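Local coordinates for putative lipoprotein (Clostridium difficile, PDB 4EXR) that is of unknown function but folds as two PepSY (YPEB) repeats and is probably anchored to the membrane as a lipoprotein at the cell surface, at residues 111-116 / 134-139; 121-126 / 158-163. One frame throughout, in Å; residues are numbered along the deposited sequence.

Interaction 1: 111-116 / 134-139. With NA (sodium ion), chain B.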
ATOM      1  N   ASN A 111     -12.990 -19.225  14.278  1.00 36.58           N
ATOM      2  CA  ASN A 111     -13.407 -19.701  15.591  1.00 43.96           C
ATOM      3  C   ASN A 111     -13.144 -21.182  15.769  1.00 35.96           C
ATOM      4  O   ASN A 111     -13.461 -21.984  14.892  1.00 40.55           O
ATOM      5  CB  ASN A 111     -14.897 -19.410  15.826  1.00 56.42           C
ATOM      6  CG  ASN A 111     -15.205 -17.926  15.827  1.00 71.38           C
ATOM      7  OD1 ASN A 111     -16.008 -17.444  15.025  1.00 80.28           O
ATOM      8  ND2 ASN A 111     -14.553 -17.187  16.723  1.00 70.66           N
ATOM      9  N   ASP A 112     -12.556 -21.533  16.910  1.00 41.86           N
ATOM     10  CA  ASP A 112     -12.278 -22.926  17.270  1.00 43.99           C
ATOM     11  C   ASP A 112     -11.412 -23.676  16.260  1.00 41.10           C
ATOM     12  O   ASP A 112     -11.651 -24.846  15.973  1.00 40.60           O
ATOM     13  CB  ASP A 112     -13.579 -23.692  17.525  1.00 56.75           C
ATOM     14  CG  ASP A 112     -14.355 -23.133  18.701  1.00 77.65           C
ATOM     15  OD1 ASP A 112     -13.714 -22.662  19.666  1.00 79.94           O
ATOM     16  OD2 ASP A 112     -15.606 -23.158  18.660  1.00 89.51           O
ATOM     17  N   ILE A 113     -10.399 -23.014  15.716  1.00 30.10           N
ATOM     18  CA  ILE A 113      -9.554 -23.700  14.757  1.00 24.78           C
ATOM     19  C   ILE A 113      -8.302 -24.212  15.457  1.00 34.07           C
ATOM     20  O   ILE A 113      -7.956 -23.766  16.555  1.00 31.82           O
ATOM     21  CB  ILE A 113      -9.157 -22.805  13.578  1.00 25.89           C
ATOM     22  CG1 ILE A 113      -8.353 -21.595  14.058  1.00 27.72           C
ATOM     23  CG2 ILE A 113     -10.404 -22.371  12.773  1.00 28.59           C
ATOM     24  CD1 ILE A 113      -7.808 -20.761  12.907  1.00 30.91           C
HETATM   25  N   MSE A 114      -7.631 -25.158  14.825  1.00 26.44           N
HETATM   26  CA  MSE A 114      -6.378 -25.656  15.367  1.00 30.77           C
HETATM   27  C   MSE A 114      -5.279 -24.615  15.152  1.00 30.90           C
HETATM   28  O   MSE A 114      -5.472 -23.639  14.428  1.00 26.78           O
HETATM   29  CB  MSE A 114      -6.003 -26.966  14.689  1.00 29.58           C
HETATM   30  CG  MSE A 114      -5.562 -26.804  13.248  1.00 34.27           C
HETATM   31 SE   MSE A 114      -5.084 -28.549  12.508  0.75 50.29          SE
HETATM   32  CE  MSE A 114      -6.724 -29.477  13.009  1.00 45.58           C
ATOM     33  N   THR A 115      -4.126 -24.822  15.786  1.00 30.95           N
ATOM     34  CA  THR A 115      -3.014 -23.885  15.681  1.00 31.00           C
ATOM     35  C   THR A 115      -2.254 -24.119  14.386  1.00 27.93           C
ATOM     36  O   THR A 115      -2.364 -25.180  13.784  1.00 29.74           O
ATOM     37  CB  THR A 115      -2.027 -24.053  16.854  1.00 33.98           C
ATOM     38  OG1 THR A 115      -1.448 -25.355  16.782  1.00 34.26           O
ATOM     39  CG2 THR A 115      -2.745 -23.885  18.187  1.00 34.47           C
ATOM     40  N   PRO A 116      -1.486 -23.115  13.942  1.00 26.45           N
ATOM     41  CA  PRO A 116      -0.660 -23.302  12.750  1.00 28.56           C
ATOM     42  C   PRO A 116       0.332 -24.461  12.927  1.00 28.58           C
ATOM     43  O   PRO A 116       0.602 -25.196  11.975  1.00 30.65           O
ATOM     44  CB  PRO A 116       0.092 -21.971  12.642  1.00 27.24           C
ATOM     45  CG  PRO A 116      -0.815 -20.973  13.282  1.00 30.52           C
ATOM     46  CD  PRO A 116      -1.538 -21.705  14.374  1.00 26.12           C
ATOM     47  N   TRP A 134       2.776 -20.446   5.659  1.00 31.46           N
ATOM     48  CA  TRP A 134       1.429 -20.952   5.856  1.00 27.75           C
ATOM     49  C   TRP A 134       0.455 -19.799   5.694  1.00 27.93           C
ATOM     50  O   TRP A 134       0.808 -18.637   5.896  1.00 25.61           O
ATOM     51  CB  TRP A 134       1.232 -21.699   7.184  1.00 27.62           C
ATOM     52  CG  TRP A 134       1.360 -20.899   8.453  1.00 27.52           C
ATOM     53  CD1 TRP A 134       2.419 -20.919   9.336  1.00 32.17           C
ATOM     54  CD2 TRP A 134       0.392 -19.995   9.011  1.00 28.86           C
ATOM     55  NE1 TRP A 134       2.159 -20.081  10.391  1.00 32.69           N
ATOM     56  CE2 TRP A 134       0.932 -19.503  10.218  1.00 31.05           C
ATOM     57  CE3 TRP A 134      -0.878 -19.555   8.605  1.00 25.84           C
ATOM     58  CZ2 TRP A 134       0.253 -18.589  11.012  1.00 26.65           C
ATOM     59  CZ3 TRP A 134      -1.549 -18.653   9.405  1.00 28.55           C
ATOM     60  CH2 TRP A 134      -0.982 -18.176  10.591  1.00 27.30           C
ATOM     61  N   SER A 135      -0.758 -20.132   5.281  1.00 24.47           N
ATOM     62  CA  SER A 135      -1.820 -19.152   5.215  1.00 23.16           C
ATOM     63  C   SER A 135      -3.144 -19.795   5.607  1.00 25.67           C
ATOM     64  O   SER A 135      -3.259 -21.021   5.694  1.00 27.84           O
ATOM     65  CB  SER A 135      -1.892 -18.500   3.831  1.00 28.79           C
ATOM     66  OG  SER A 135      -1.987 -19.459   2.798  1.00 35.74           O
ATOM     67  N   LEU A 136      -4.120 -18.951   5.889  1.00 24.29           N
ATOM     68  CA  LEU A 136      -5.475 -19.389   6.125  1.00 21.99           C
ATOM     69  C   LEU A 136      -6.288 -18.757   5.015  1.00 22.98           C
ATOM     70  O   LEU A 136      -6.127 -17.574   4.724  1.00 23.39           O
ATOM     71  CB  LEU A 136      -5.957 -18.903   7.486  1.00 25.57           C
ATOM     72  CG  LEU A 136      -5.495 -19.787   8.641  1.00 30.08           C
ATOM     73  CD1 LEU A 136      -5.493 -18.998   9.941  1.00 29.46           C
ATOM     74  CD2 LEU A 136      -6.406 -21.015   8.736  1.00 26.57           C
ATOM     75  N   ASP A 137      -7.147 -19.557   4.392  1.00 21.77           N
ATOM     76  CA  ASP A 137      -7.945 -19.111   3.259  1.00 26.45           C
ATOM     77  C   ASP A 137      -9.276 -19.856   3.310  1.00 28.05           C
ATOM     78  O   ASP A 137      -9.427 -20.816   4.073  1.00 26.83           O
ATOM     79  CB  ASP A 137      -7.206 -19.415   1.954  1.00 28.84           C
ATOM     80  CG  ASP A 137      -7.733 -18.601   0.760  1.00 40.59           C
ATOM     81  OD1 ASP A 137      -8.580 -17.692   0.945  1.00 31.85           O
ATOM     82  OD2 ASP A 137      -7.283 -18.867  -0.374  1.00 40.44           O
ATOM     83  N   LYS A 138     -10.244 -19.410   2.518  1.00 28.68           N
ATOM     84  CA  LYS A 138     -11.530 -20.080   2.475  1.00 28.13           C
ATOM     85  C   LYS A 138     -11.994 -20.248   1.039  1.00 30.87           C
ATOM     86  O   LYS A 138     -11.926 -19.314   0.241  1.00 36.77           O
ATOM     87  CB  LYS A 138     -12.585 -19.298   3.261  1.00 25.69           C
ATOM     88  CG  LYS A 138     -13.990 -19.933   3.189  1.00 31.99           C
ATOM     89  CD  LYS A 138     -15.057 -19.079   3.862  1.00 33.66           C
ATOM     90  CE  LYS A 138     -15.496 -17.935   2.957  1.00 32.79           C
ATOM     91  NZ  LYS A 138     -16.502 -17.056   3.630  1.00 33.33           N
ATOM     92  N   ASP A 139     -12.445 -21.451   0.715  1.00 30.58           N
ATOM     93  CA  ASP A 139     -13.151 -21.689  -0.542  1.00 35.61           C
ATOM     94  C   ASP A 139     -14.236 -22.722  -0.270  1.00 35.56           C
ATOM     95  O   ASP A 139     -14.052 -23.594   0.587  1.00 34.05           O
ATOM     96  CB  ASP A 139     -12.181 -22.180  -1.619  1.00 45.43           C
ATOM     97  CG  ASP A 139     -12.815 -22.219  -3.006  1.00 66.91           C
ATOM     98  OD1 ASP A 139     -13.840 -21.532  -3.217  1.00 60.14           O
ATOM     99  OD2 ASP A 139     -12.287 -22.936  -3.887  1.00 78.62           O
TER
HETATM  100 NA    NA B 301      -9.099 -15.458   1.376  1.00 37.65          NA
HETATM  101  O   HOH W   1      -9.419 -13.539   0.029  1.00 34.87           O
HETATM  102  O   HOH W   2     -11.312 -16.138   1.752  1.00 31.10           O

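Interaction 2: 121-126 / 158-163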
ATOM      1  N   GLU A 121       2.197 -29.810  11.233  1.00 32.40           N
ATOM      2  CA  GLU A 121       2.511 -31.212  11.553  1.00 36.02           C
ATOM      3  C   GLU A 121       1.691 -32.191  10.714  1.00 39.46           C
ATOM      4  O   GLU A 121       2.214 -33.186  10.226  1.00 37.96           O
ATOM      5  CB  GLU A 121       2.304 -31.487  13.041  1.00 37.97           C
ATOM      6  CG  GLU A 121       3.337 -30.822  13.938  1.00 51.24           C
ATOM      7  CD  GLU A 121       2.941 -30.848  15.402  1.00 67.96           C
ATOM      8  OE1 GLU A 121       1.839 -31.354  15.724  1.00 75.14           O
ATOM      9  OE2 GLU A 121       3.735 -30.352  16.229  1.00 72.08           O
ATOM     10  N   ILE A 122       0.406 -31.905  10.542  1.00 35.88           N
ATOM     11  CA  ILE A 122      -0.445 -32.725   9.687  1.00 35.89           C
ATOM     12  C   ILE A 122       0.045 -32.716   8.234  1.00 39.02           C
ATOM     13  O   ILE A 122       0.123 -33.761   7.579  1.00 38.03           O
ATOM     14  CB  ILE A 122      -1.923 -32.261   9.753  1.00 38.35           C
ATOM     15  CG1 ILE A 122      -2.536 -32.672  11.095  1.00 39.46           C
ATOM     16  CG2 ILE A 122      -2.726 -32.848   8.593  1.00 33.98           C
ATOM     17  CD1 ILE A 122      -3.890 -32.053  11.383  1.00 38.53           C
ATOM     18  N   ALA A 123       0.387 -31.532   7.736  1.00 33.46           N
ATOM     19  CA  ALA A 123       0.865 -31.396   6.360  1.00 37.49           C
ATOM     20  C   ALA A 123       2.188 -32.130   6.144  1.00 32.99           C
ATOM     21  O   ALA A 123       2.419 -32.733   5.092  1.00 40.31           O
ATOM     22  CB  ALA A 123       1.009 -29.921   5.992  1.00 33.97           C
ATOM     23  N   LEU A 124       3.058 -32.070   7.141  1.00 33.63           N
ATOM     24  CA  LEU A 124       4.369 -32.706   7.032  1.00 38.04           C
ATOM     25  C   LEU A 124       4.295 -34.234   7.020  1.00 44.24           C
ATOM     26  O   LEU A 124       5.184 -34.892   6.484  1.00 44.96           O
ATOM     27  CB  LEU A 124       5.288 -32.222   8.143  1.00 38.96           C
ATOM     28  CG  LEU A 124       5.934 -30.872   7.859  1.00 41.45           C
ATOM     29  CD1 LEU A 124       6.590 -30.337   9.114  1.00 43.93           C
ATOM     30  CD2 LEU A 124       6.948 -30.993   6.725  1.00 44.26           C
ATOM     31  N   LYS A 125       3.238 -34.789   7.611  1.00 42.57           N
ATOM     32  CA  LYS A 125       3.021 -36.231   7.592  1.00 47.29           C
ATOM     33  C   LYS A 125       2.458 -36.672   6.251  1.00 52.14           C
ATOM     34  O   LYS A 125       2.514 -37.850   5.899  1.00 56.58           O
ATOM     35  CB  LYS A 125       2.078 -36.657   8.721  1.00 53.42           C
ATOM     36  CG  LYS A 125       2.597 -36.341  10.112  1.00 52.34           C
ATOM     37  CD  LYS A 125       2.384 -37.504  11.061  1.00 60.37           C
ATOM     38  CE  LYS A 125       0.920 -37.817  11.261  1.00 62.34           C
ATOM     39  NZ  LYS A 125       0.759 -39.041  12.098  1.00 72.33           N
ATOM     40  N   GLU A 126       1.902 -35.724   5.508  1.00 53.52           N
ATOM     41  CA  GLU A 126       1.379 -36.002   4.175  1.00 53.74           C
ATOM     42  C   GLU A 126       2.489 -35.854   3.136  1.00 55.47           C
ATOM     43  O   GLU A 126       2.489 -36.523   2.097  1.00 55.18           O
ATOM     44  CB  GLU A 126       0.229 -35.048   3.843  1.00 48.21           C
ATOM     45  CG  GLU A 126      -0.469 -35.358   2.537  1.00 58.89           C
ATOM     46  CD  GLU A 126      -1.231 -36.675   2.584  1.00 77.91           C
ATOM     47  OE1 GLU A 126      -1.627 -37.098   3.697  1.00 78.32           O
ATOM     48  OE2 GLU A 126      -1.433 -37.285   1.509  1.00 83.46           O
ATOM     49  N   ILE A 158      -0.195 -27.889   0.666  1.00 30.61           N
ATOM     50  CA  ILE A 158      -1.054 -28.853   1.326  1.00 31.62           C
ATOM     51  C   ILE A 158      -2.170 -28.075   2.007  1.00 28.67           C
ATOM     52  O   ILE A 158      -1.899 -27.188   2.817  1.00 30.93           O
ATOM     53  CB  ILE A 158      -0.296 -29.629   2.430  1.00 35.94           C
ATOM     54  CG1 ILE A 158       1.070 -30.121   1.937  1.00 44.38           C
ATOM     55  CG2 ILE A 158      -1.166 -30.775   2.975  1.00 34.56           C
ATOM     56  CD1 ILE A 158       0.999 -31.196   0.887  1.00 47.74           C
ATOM     57  N   LYS A 159      -3.417 -28.405   1.693  1.00 28.48           N
ATOM     58  CA  LYS A 159      -4.545 -27.755   2.343  1.00 31.02           C
ATOM     59  C   LYS A 159      -5.112 -28.652   3.431  1.00 31.73           C
ATOM     60  O   LYS A 159      -5.422 -29.823   3.185  1.00 33.21           O
ATOM     61  CB  LYS A 159      -5.608 -27.364   1.314  1.00 28.19           C
ATOM     62  CG  LYS A 159      -5.047 -26.414   0.264  1.00 33.44           C
ATOM     63  CD  LYS A 159      -6.075 -25.962  -0.757  1.00 35.45           C
ATOM     64  CE  LYS A 159      -5.447 -24.933  -1.695  1.00 40.28           C
ATOM     65  NZ  LYS A 159      -6.376 -24.500  -2.768  1.00 51.03           N
ATOM     66  N   VAL A 160      -5.204 -28.103   4.640  1.00 28.25           N
ATOM     67  CA  VAL A 160      -5.678 -28.839   5.805  1.00 26.50           C
ATOM     68  C   VAL A 160      -6.921 -28.152   6.383  1.00 29.49           C
ATOM     69  O   VAL A 160      -6.874 -26.960   6.682  1.00 28.50           O
ATOM     70  CB  VAL A 160      -4.583 -28.875   6.899  1.00 31.59           C
ATOM     71  CG1 VAL A 160      -5.080 -29.589   8.148  1.00 32.38           C
ATOM     72  CG2 VAL A 160      -3.287 -29.508   6.368  1.00 29.97           C
ATOM     73  N   ASP A 161      -8.026 -28.893   6.534  1.00 28.76           N
ATOM     74  CA  ASP A 161      -9.227 -28.362   7.197  1.00 25.33           C
ATOM     75  C   ASP A 161      -8.869 -27.792   8.570  1.00 31.15           C
ATOM     76  O   ASP A 161      -8.280 -28.483   9.412  1.00 31.85           O
ATOM     77  CB  ASP A 161     -10.294 -29.450   7.359  1.00 26.97           C
ATOM     78  CG  ASP A 161     -11.613 -28.896   7.879  1.00 43.60           C
ATOM     79  OD1 ASP A 161     -11.669 -28.463   9.054  1.00 37.23           O
ATOM     80  OD2 ASP A 161     -12.601 -28.898   7.116  1.00 49.66           O
ATOM     81  N   SER A 162      -9.219 -26.530   8.796  1.00 28.54           N
ATOM     82  CA  SER A 162      -8.730 -25.808   9.979  1.00 28.67           C
ATOM     83  C   SER A 162      -9.352 -26.309  11.290  1.00 34.41           C
ATOM     84  O   SER A 162      -8.826 -26.040  12.378  1.00 33.23           O
ATOM     85  CB  SER A 162      -8.969 -24.306   9.823  1.00 25.78           C
ATOM     86  OG  SER A 162     -10.360 -24.049   9.748  1.00 31.03           O
ATOM     87  N   LYS A 163     -10.468 -27.028  11.193  1.00 33.79           N
ATOM     88  CA  LYS A 163     -11.094 -27.598  12.380  1.00 36.39           C
ATOM     89  C   LYS A 163     -10.848 -29.105  12.498  1.00 37.84           C
ATOM     90  O   LYS A 163     -10.480 -29.602  13.569  1.00 45.05           O
ATOM     91  CB  LYS A 163     -12.598 -27.320  12.409  1.00 39.68           C
ATOM     92  CG  LYS A 163     -13.001 -25.850  12.486  1.00 40.33           C
ATOM     93  CD  LYS A 163     -14.525 -25.755  12.612  1.00 39.10           C
ATOM     94  CE  LYS A 163     -15.091 -24.451  12.056  1.00 47.51           C
ATOM     95  NZ  LYS A 163     -14.844 -23.260  12.920  1.00 50.12           N
TER

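Interaction 1: 111-116 / 134-139
Pro116 lies over one face of the Trp134 indole. Its CB stands 3.4 Å above the ring plane, offset toward the rim, and 3.8 Å from the centroid of the five-membered ring, 27° off the normal, a CH-pi contact. CG lies on the same side, level with the rim at Trp134 CZ2 (3.5 Å), so the proline covers the NE1-CE2-CZ2 border and not the middle of the six-membered ring. Proline suits a first helical turn: its fixed phi is already helical, and N-H groups there lack helix partners anyway. Trp134 CG sits between the backbone N and the carbonyl carbon (chi1 66°), a torsion that brings the indole back under the proline. Tyr34, Leu53, Leu55 and Ile147 also touch the indole.

The contact joins the entry into helix 116-126 to strand 130-139, within the second PepSY range, where a helix packs on one face of an antiparallel sheet. Thr115 is the N-cap, and its OG1 caps a backbone N-H in the first turn of the helix, just beyond Pro116. Two residues along the strand, Leu136 sends CD1 tip to tip toward CD1 of Ile113, 4.2 Å away; branched aliphatic chains suit this buried meeting of loop and sheet.

Alternating along the strand, Asp137 carries its carboxylate to the other face. With CG anti to its backbone N (chi1 -162°), its OD1 binds the sodium ion at 2.3 Å and weakly accepts the N-H of Lys138. Two waters, each O 2.4 Å from the sodium, join Asp52 OD1 and Val51 O as ligands.

Interaction 2: 121-126 / 158-163
Helix-on-sheet packing within the second PepSY range brings residues 121-126 of helix 116-126 against strand 154-161. The axes of segments 121-126 and 158-161 approach to 8.7 Å, and their directions differ by 132°, so the helix runs slantwise and broadly against the strand. Small Ala123 allows the close approach: its CB nestles against the branched side chain of Ile158, 3.8 Å from Ile158 CB and 3.8 Å from Ile158 CG2. Ile158 CG2 also lies 4.0 Å from the CA of Ala123, so the methyl rests against the helix backbone.

One strand alternation further on, Val160 presents both methyls to the helix. Ile122 CG2, anti to its own backbone N, comes in obliquely, 4.0 Å from Val160 CG1 and 4.1 Å from Val160 CG2. Beta-branched residues suit such a strand, since their methyls start close to the backbone and make a firm, low surface for the helix. Val167 of the neighbouring strand 167-172 touches Ile122, and Val170 lies beside Ile158, while Ile147 and Ile149 meet Ala123 from the strand on the other side.

Where the strand ends, Asp161 OD1 accepts the N-H of Lys163 at 2.8 Å, its carboxylate turning the chain toward the final strand in an Asx turn. This is the helix-on-antiparallel-sheet, alpha+beta layering of the PepSY fold, with apolar helix side chains resting on every second residue of the strand.

Overall arrangement
From the N terminus, the chain passes through the first PepSY range before reaching 111-116. Interaction 1 then closes a loop of 17 residues, mostly helix 116-126 and the start of strand 130-139. Interaction 2 begins inside that loop, at 121-126, and closes after two further strands at 158-163, so the two contacts cross rather than nest. Together they hold helix 116-126 to one sheet at two places, its start over strand 130-139 and its later residues over strand 154-161. Their centres lie about 10 Å apart, and the segments meet directly where Met114 N probably donates a hydrogen bond to Ser162 O, joining the helix approach to the strand's exit.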